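Long-range contacts in histidyl-trna synthetase (Thermus thermophilus, PDB 1ADJ), which catalyses the ATP-dependent attachment of L-histidine to tRNA(His), releasing AMP and diphosphate: residues 199-204 / 260-265; 381-386 / 395-400. All blocks are in the same frame, centred on the assembly; numbering follows the deposited sequence.

Contact 1: residues 199-204 / 260-265; sequences EENPMR and GLDYYV. With HIS (histidine), chain F.
The loop bearing the GLDYY sequence of the histidine-binding site is met here by the insertion between the two parts of the catalytic region: Asp262 faces Asn201 and Arg204. Its OD1 lies 3.1 Å from NH2 of Arg204, a salt bridge of doubtful geometry because that nitrogen lies too close to another atom of the model. A side chain extended from CG to NE (chi2 -171°) carries the guanidinium across, with its plane turned 25° from the carboxylate. Gly260 O sits at the guanidinium edge, but its hydrogen bond is to Thr58 OG1. Asn201 comes at Asp262 from the opposing direction with its amide nearly perpendicular to the carboxylate; ND2 is 2.9 Å from Asp262 OD1, but its N-H is poorly aimed for a hydrogen bond.

Beyond Asp262, the two tyrosines reach the ligand. Tyr263 OH accepts a bond from the amino N of the bound histidine at 2.7 Å, and Tyr264 OH pairs with its imidazole ND1 at 2.6 Å. Tyr263 CE1 lies over the centre of the Tyr264 ring. With Thr83 and Glu130 also bonded to the ligand, this is the amino-acid pocket of histidyl-tRNA synthetases, to which the histidine A motif (GLDYY) contributes its two tyrosines.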
loop_
_atom_site.group_PDB
_atom_site.type_symbol
_atom_site.label_atom_id
_atom_site.label_comp_id
_atom_site.label_asym_id
_atom_site.label_seq_id
_atom_site.Cartn_x
_atom_site.Cartn_y
_atom_site.Cartn_z
ATOM N N GLU A 199 -33.927 -17.431 -7.849
ATOM C CA GLU A 199 -34.291 -17.920 -6.521
ATOM C C GLU A 199 -34.066 -16.882 -5.427
ATOM O O GLU A 199 -34.973 -16.587 -4.644
ATOM C CB GLU A 199 -33.516 -19.197 -6.193
ATOM C CG GLU A 199 -34.015 -20.427 -6.935
ATOM C CD GLU A 199 -35.450 -20.777 -6.576
ATOM O OE1 GLU A 199 -35.713 -21.088 -5.392
ATOM O OE2 GLU A 199 -36.316 -20.733 -7.475
ATOM N N GLU A 200 -32.847 -16.359 -5.350
ATOM C CA GLU A 200 -32.522 -15.348 -4.352
ATOM C C GLU A 200 -31.968 -14.102 -5.011
ATOM O O GLU A 200 -30.934 -14.147 -5.672
ATOM C CB GLU A 200 -31.521 -15.875 -3.326
ATOM C CG GLU A 200 -32.112 -16.860 -2.333
ATOM C CD GLU A 200 -31.422 -16.809 -0.983
ATOM O OE1 GLU A 200 -30.175 -16.912 -0.935
ATOM O OE2 GLU A 200 -32.135 -16.655 0.033
ATOM N N ASN A 201 -32.673 -12.992 -4.823
ATOM C CA ASN A 201 -32.278 -11.708 -5.386
ATOM C C ASN A 201 -32.331 -11.725 -6.921
ATOM O O ASN A 201 -31.313 -11.544 -7.595
ATOM C CB ASN A 201 -30.878 -11.328 -4.889
ATOM C CG ASN A 201 -30.529 -9.892 -5.180
ATOM O OD1 ASN A 201 -31.345 -8.993 -4.982
ATOM N ND2 ASN A 201 -29.312 -9.662 -5.650
ATOM N N PRO A 202 -33.538 -11.921 -7.488
ATOM C CA PRO A 202 -33.767 -11.966 -8.936
ATOM C C PRO A 202 -33.234 -10.768 -9.720
ATOM O O PRO A 202 -32.911 -10.902 -10.897
ATOM C CB PRO A 202 -35.286 -12.063 -9.030
ATOM C CG PRO A 202 -35.625 -12.864 -7.836
ATOM C CD PRO A 202 -34.788 -12.216 -6.768
ATOM N N MET A 203 -33.129 -9.608 -9.074
ATOM C CA MET A 203 -32.634 -8.394 -9.732
ATOM C C MET A 203 -31.349 -8.577 -10.532
ATOM O O MET A 203 -31.146 -7.914 -11.552
ATOM C CB MET A 203 -32.420 -7.283 -8.711
ATOM C CG MET A 203 -33.695 -6.660 -8.224
ATOM S SD MET A 203 -33.373 -5.379 -7.020
ATOM C CE MET A 203 -33.413 -6.329 -5.545
ATOM N N ARG A 204 -30.488 -9.478 -10.069
ATOM C CA ARG A 204 -29.220 -9.752 -10.737
ATOM C C ARG A 204 -29.414 -10.167 -12.188
ATOM O O ARG A 204 -28.593 -9.846 -13.049
ATOM C CB ARG A 204 -28.464 -10.848 -10.000
ATOM C CG ARG A 204 -28.097 -10.485 -8.591
ATOM C CD ARG A 204 -27.170 -11.519 -7.975
ATOM N NE ARG A 204 -26.572 -11.002 -6.751
ATOM C CZ ARG A 204 -25.751 -9.955 -6.706
ATOM N NH1 ARG A 204 -25.411 -9.314 -7.820
ATOM N NH2 ARG A 204 -25.313 -9.511 -5.538
ATOM N N GLY A 260 -23.418 -4.492 -7.979
ATOM C CA GLY A 260 -22.908 -5.820 -7.673
ATOM C C GLY A 260 -22.941 -6.321 -6.237
ATOM O O GLY A 260 -22.406 -7.394 -5.955
ATOM N N LEU A 261 -23.569 -5.577 -5.331
ATOM C CA LEU A 261 -23.623 -5.982 -3.929
ATOM C C LEU A 261 -25.039 -5.870 -3.362
ATOM O O LEU A 261 -25.821 -5.032 -3.805
ATOM C CB LEU A 261 -22.632 -5.152 -3.108
ATOM C CG LEU A 261 -21.211 -5.150 -3.681
ATOM C CD1 LEU A 261 -21.050 -4.043 -4.699
ATOM C CD2 LEU A 261 -20.211 -4.970 -2.578
ATOM N N ASP A 262 -25.353 -6.701 -2.370
ATOM C CA ASP A 262 -26.685 -6.725 -1.758
ATOM C C ASP A 262 -26.974 -5.775 -0.601
ATOM O O ASP A 262 -28.128 -5.632 -0.208
ATOM C CB ASP A 262 -27.048 -8.149 -1.324
ATOM C CG ASP A 262 -27.420 -9.044 -2.490
ATOM O OD1 ASP A 262 -27.501 -8.540 -3.636
ATOM O OD2 ASP A 262 -27.640 -10.256 -2.248
ATOM N N TYR A 263 -25.949 -5.147 -0.037
ATOM C CA TYR A 263 -26.153 -4.221 1.082
ATOM C C TYR A 263 -26.715 -2.844 0.689
ATOM O O TYR A 263 -27.076 -2.041 1.557
ATOM C CB TYR A 263 -24.853 -4.055 1.885
ATOM C CG TYR A 263 -23.642 -3.582 1.095
ATOM C CD1 TYR A 263 -23.717 -2.471 0.253
ATOM C CD2 TYR A 263 -22.416 -4.231 1.218
ATOM C CE1 TYR A 263 -22.605 -2.017 -0.439
ATOM C CE2 TYR A 263 -21.299 -3.784 0.532
ATOM C CZ TYR A 263 -21.397 -2.673 -0.296
ATOM O OH TYR A 263 -20.281 -2.202 -0.951
ATOM N N TYR A 264 -26.776 -2.582 -0.616
ATOM C CA TYR A 264 -27.268 -1.313 -1.147
ATOM C C TYR A 264 -28.738 -1.045 -0.915
ATOM O O TYR A 264 -29.580 -1.916 -1.090
ATOM C CB TYR A 264 -26.997 -1.209 -2.642
ATOM C CG TYR A 264 -25.572 -0.887 -2.984
ATOM C CD1 TYR A 264 -24.944 0.238 -2.462
ATOM C CD2 TYR A 264 -24.855 -1.701 -3.846
ATOM C CE1 TYR A 264 -23.639 0.542 -2.792
ATOM C CE2 TYR A 264 -23.555 -1.409 -4.180
ATOM C CZ TYR A 264 -22.949 -0.288 -3.656
ATOM O OH TYR A 264 -21.657 -0.006 -4.017
ATOM N N VAL A 265 -29.038 0.200 -0.595
ATOM C CA VAL A 265 -30.396 0.635 -0.353
ATOM C C VAL A 265 -30.463 2.089 -0.830
ATOM O O VAL A 265 -29.563 2.875 -0.555
ATOM C CB VAL A 265 -30.760 0.510 1.149
ATOM C CG1 VAL A 265 -29.918 1.437 1.987
ATOM C CG2 VAL A 265 -32.224 0.814 1.363
HETATM N N HIS F . -17.996 -1.388 -2.057
HETATM C CA HIS F . -18.372 -0.840 -3.357
HETATM C C HIS F . -17.651 -1.539 -4.504
HETATM O O HIS F . -16.891 -2.482 -4.211
HETATM C CB HIS F . -18.114 0.672 -3.392
HETATM C CG HIS F . -18.924 1.436 -2.394
HETATM N ND1 HIS F . -20.284 1.269 -2.263
HETATM C CD2 HIS F . -18.561 2.323 -1.438
HETATM C CE1 HIS F . -20.725 2.014 -1.269
HETATM N NE2 HIS F . -19.700 2.663 -0.752
HETATM O OXT HIS F . -17.870 -1.164 -5.680
#

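Contact 2: residues 381-386 / 395-400; sequences AGFLGE and TLKRLA
Ala381 and Lys397 form a hydrogen-bonded pair in the antiparallel part of the mixed sheet of the class IIa-type (HGTP) anticodon-binding domain, where strand 380-384 lies between 331-335 and 393-398. Ala381 N gives a straight bond to Lys397 O (2.9 Å, 166° at the hydrogen). The return bond, from Lys397 N to Ala381 O, is equally short but bent to 138°, although the donor stays in the carbonyl plane. Ala381 CB touches Leu399 CD2 at 3.6 Å, and both residues pack on Leu370 of helix 366-375.

Gly382 is next, a non-hydrogen-bonded partner of Leu396. Its CA makes a CH...O contact with Thr395 O at 3.4 Å and has Leu396 CD2 3.9 Å away, while its backbone bonds turn to strand 331-335. The Leu396 side chain leaves on the face away from Ala381 and Phe383 and packs on helix 411-420.

Phe383 returns to the face of Ala381 and pairs with Thr395. Its N reaches Thr395 O at 2.8 Å; the reciprocal bond from Thr395 N to Phe383 O is weak. With OG1 at chi1 -63°, CG2 of Thr395 is left anti to the backbone N and meets Phe383 CD2 at 4.0 Å. Lys397 CD lies at the edge of the ring, near its plane, 4.3 Å from Phe383 CE2.

Leu384 is backbone-bonded to Ile334 and Leu336, and Gly385 takes the N-cap position of helix 386-391. Glu388 of that helix bridges Gly385, just past the first strand, and Thr395 in the second: its OE2 is hydrogen-bonded to Gly385 N and its OE1 to Thr395 OG1.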
loop_
_atom_site.group_PDB
_atom_site.type_symbol
_atom_site.label_atom_id
_atom_site.label_comp_id
_atom_site.label_asym_id
_atom_site.label_seq_id
_atom_site.Cartn_x
_atom_site.Cartn_y
_atom_site.Cartn_z
ATOM N N ALA A 381 28.359 13.663 -15.317
ATOM C CA ALA A 381 29.147 12.442 -15.372
ATOM C C ALA A 381 30.350 12.779 -14.492
ATOM O O ALA A 381 30.785 13.935 -14.460
ATOM C CB ALA A 381 29.589 12.155 -16.792
ATOM N N GLY A 382 30.841 11.810 -13.731
ATOM C CA GLY A 382 31.979 12.073 -12.872
ATOM C C GLY A 382 33.056 11.050 -13.140
ATOM O O GLY A 382 32.780 9.853 -13.108
ATOM N N PHE A 383 34.270 11.505 -13.429
ATOM C CA PHE A 383 35.377 10.598 -13.714
ATOM C C PHE A 383 36.313 10.427 -12.535
ATOM O O PHE A 383 36.678 11.406 -11.876
ATOM C CB PHE A 383 36.183 11.096 -14.904
ATOM C CG PHE A 383 35.416 11.115 -16.187
ATOM C CD1 PHE A 383 35.224 9.946 -16.908
ATOM C CD2 PHE A 383 34.894 12.303 -16.683
ATOM C CE1 PHE A 383 34.523 9.959 -18.108
ATOM C CE2 PHE A 383 34.193 12.325 -17.881
ATOM C CZ PHE A 383 34.008 11.151 -18.594
ATOM N N LEU A 384 36.683 9.181 -12.264
ATOM C CA LEU A 384 37.616 8.873 -11.187
ATOM C C LEU A 384 38.728 7.976 -11.702
ATOM O O LEU A 384 38.578 6.754 -11.780
ATOM C CB LEU A 384 36.914 8.209 -10.007
ATOM C CG LEU A 384 36.289 9.172 -9.001
ATOM C CD1 LEU A 384 35.718 8.378 -7.843
ATOM C CD2 LEU A 384 37.338 10.152 -8.503
ATOM N N GLY A 385 39.802 8.608 -12.155
ATOM C CA GLY A 385 40.949 7.876 -12.650
ATOM C C GLY A 385 42.092 8.070 -11.674
ATOM O O GLY A 385 41.926 8.700 -10.622
ATOM N N GLU A 386 43.265 7.570 -12.039
ATOM C CA GLU A 386 44.442 7.678 -11.190
ATOM C C GLU A 386 44.727 9.128 -10.753
ATOM O O GLU A 386 44.889 9.398 -9.562
ATOM C CB GLU A 386 45.649 7.079 -11.930
ATOM C CG GLU A 386 46.854 6.721 -11.060
ATOM C CD GLU A 386 46.575 5.602 -10.060
ATOM O OE1 GLU A 386 46.149 4.502 -10.478
ATOM O OE2 GLU A 386 46.796 5.822 -8.850
ATOM N N THR A 395 36.559 14.715 -11.768
ATOM C CA THR A 395 36.345 15.426 -13.020
ATOM C C THR A 395 34.873 15.337 -13.399
ATOM O O THR A 395 34.396 14.282 -13.815
ATOM C CB THR A 395 37.213 14.846 -14.147
ATOM O OG1 THR A 395 38.592 15.025 -13.818
ATOM C CG2 THR A 395 36.932 15.553 -15.460
ATOM N N LEU A 396 34.144 16.430 -13.201
ATOM C CA LEU A 396 32.724 16.478 -13.523
ATOM C C LEU A 396 32.485 16.983 -14.938
ATOM O O LEU A 396 33.260 17.786 -15.459
ATOM C CB LEU A 396 31.987 17.360 -12.518
ATOM C CG LEU A 396 32.036 16.869 -11.073
ATOM C CD1 LEU A 396 31.294 17.848 -10.182
ATOM C CD2 LEU A 396 31.424 15.484 -10.981
ATOM N N LYS A 397 31.397 16.536 -15.548
ATOM C CA LYS A 397 31.070 16.942 -16.902
ATOM C C LYS A 397 29.564 17.017 -17.054
ATOM O O LYS A 397 28.885 15.990 -16.929
ATOM C CB LYS A 397 31.626 15.913 -17.890
ATOM C CG LYS A 397 31.509 16.274 -19.369
ATOM C CD LYS A 397 31.864 15.069 -20.218
ATOM C CE LYS A 397 32.126 15.428 -21.658
ATOM N NZ LYS A 397 33.402 16.177 -21.811
ATOM N N ARG A 398 29.029 18.224 -17.255
ATOM C CA ARG A 398 27.591 18.352 -17.456
ATOM C C ARG A 398 27.344 17.783 -18.840
ATOM O O ARG A 398 27.872 18.288 -19.827
ATOM C CB ARG A 398 27.102 19.796 -17.392
ATOM C CG ARG A 398 25.605 19.878 -17.661
ATOM C CD ARG A 398 25.068 21.296 -17.643
ATOM N NE ARG A 398 24.765 21.773 -16.296
ATOM C CZ ARG A 398 25.365 22.811 -15.720
ATOM N NH1 ARG A 398 26.308 23.488 -16.368
ATOM N NH2 ARG A 398 25.010 23.185 -14.496
ATOM N N LEU A 399 26.561 16.716 -18.901
ATOM C CA LEU A 399 26.279 16.046 -20.159
ATOM C C LEU A 399 25.544 16.928 -21.162
ATOM O O LEU A 399 25.688 16.757 -22.376
ATOM C CB LEU A 399 25.526 14.744 -19.883
ATOM C CG LEU A 399 26.310 13.861 -18.909
ATOM C CD1 LEU A 399 25.552 12.595 -18.621
ATOM C CD2 LEU A 399 27.684 13.554 -19.481
ATOM N N ALA A 400 24.836 17.920 -20.629
ATOM C CA ALA A 400 24.078 18.876 -21.423
ATOM C C ALA A 400 24.953 19.866 -22.208
ATOM O O ALA A 400 24.884 19.926 -23.434
ATOM C CB ALA A 400 23.120 19.628 -20.522
#

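In the fold
Contacts 1 and 2 belong to different domains, lie on opposite sides of the chain's centre and do not touch; their nearest atoms are about 51 Å apart. Contact 1 is partly buried and joins two loops distant in sequence, an insertion and a segment of the catalytic region, through charged and polar side-chain ends around one carboxylate oxygen. Contact 2 is buried within the sheet of the anticodon-binding domain, where two strands linked by one short helix are joined by backbone hydrogen bonds, with apolar packing on both faces. One thus borders the amino-acid pocket, whereas the other forms part of the framework of the separate C-terminal domain. They share no helix or strand.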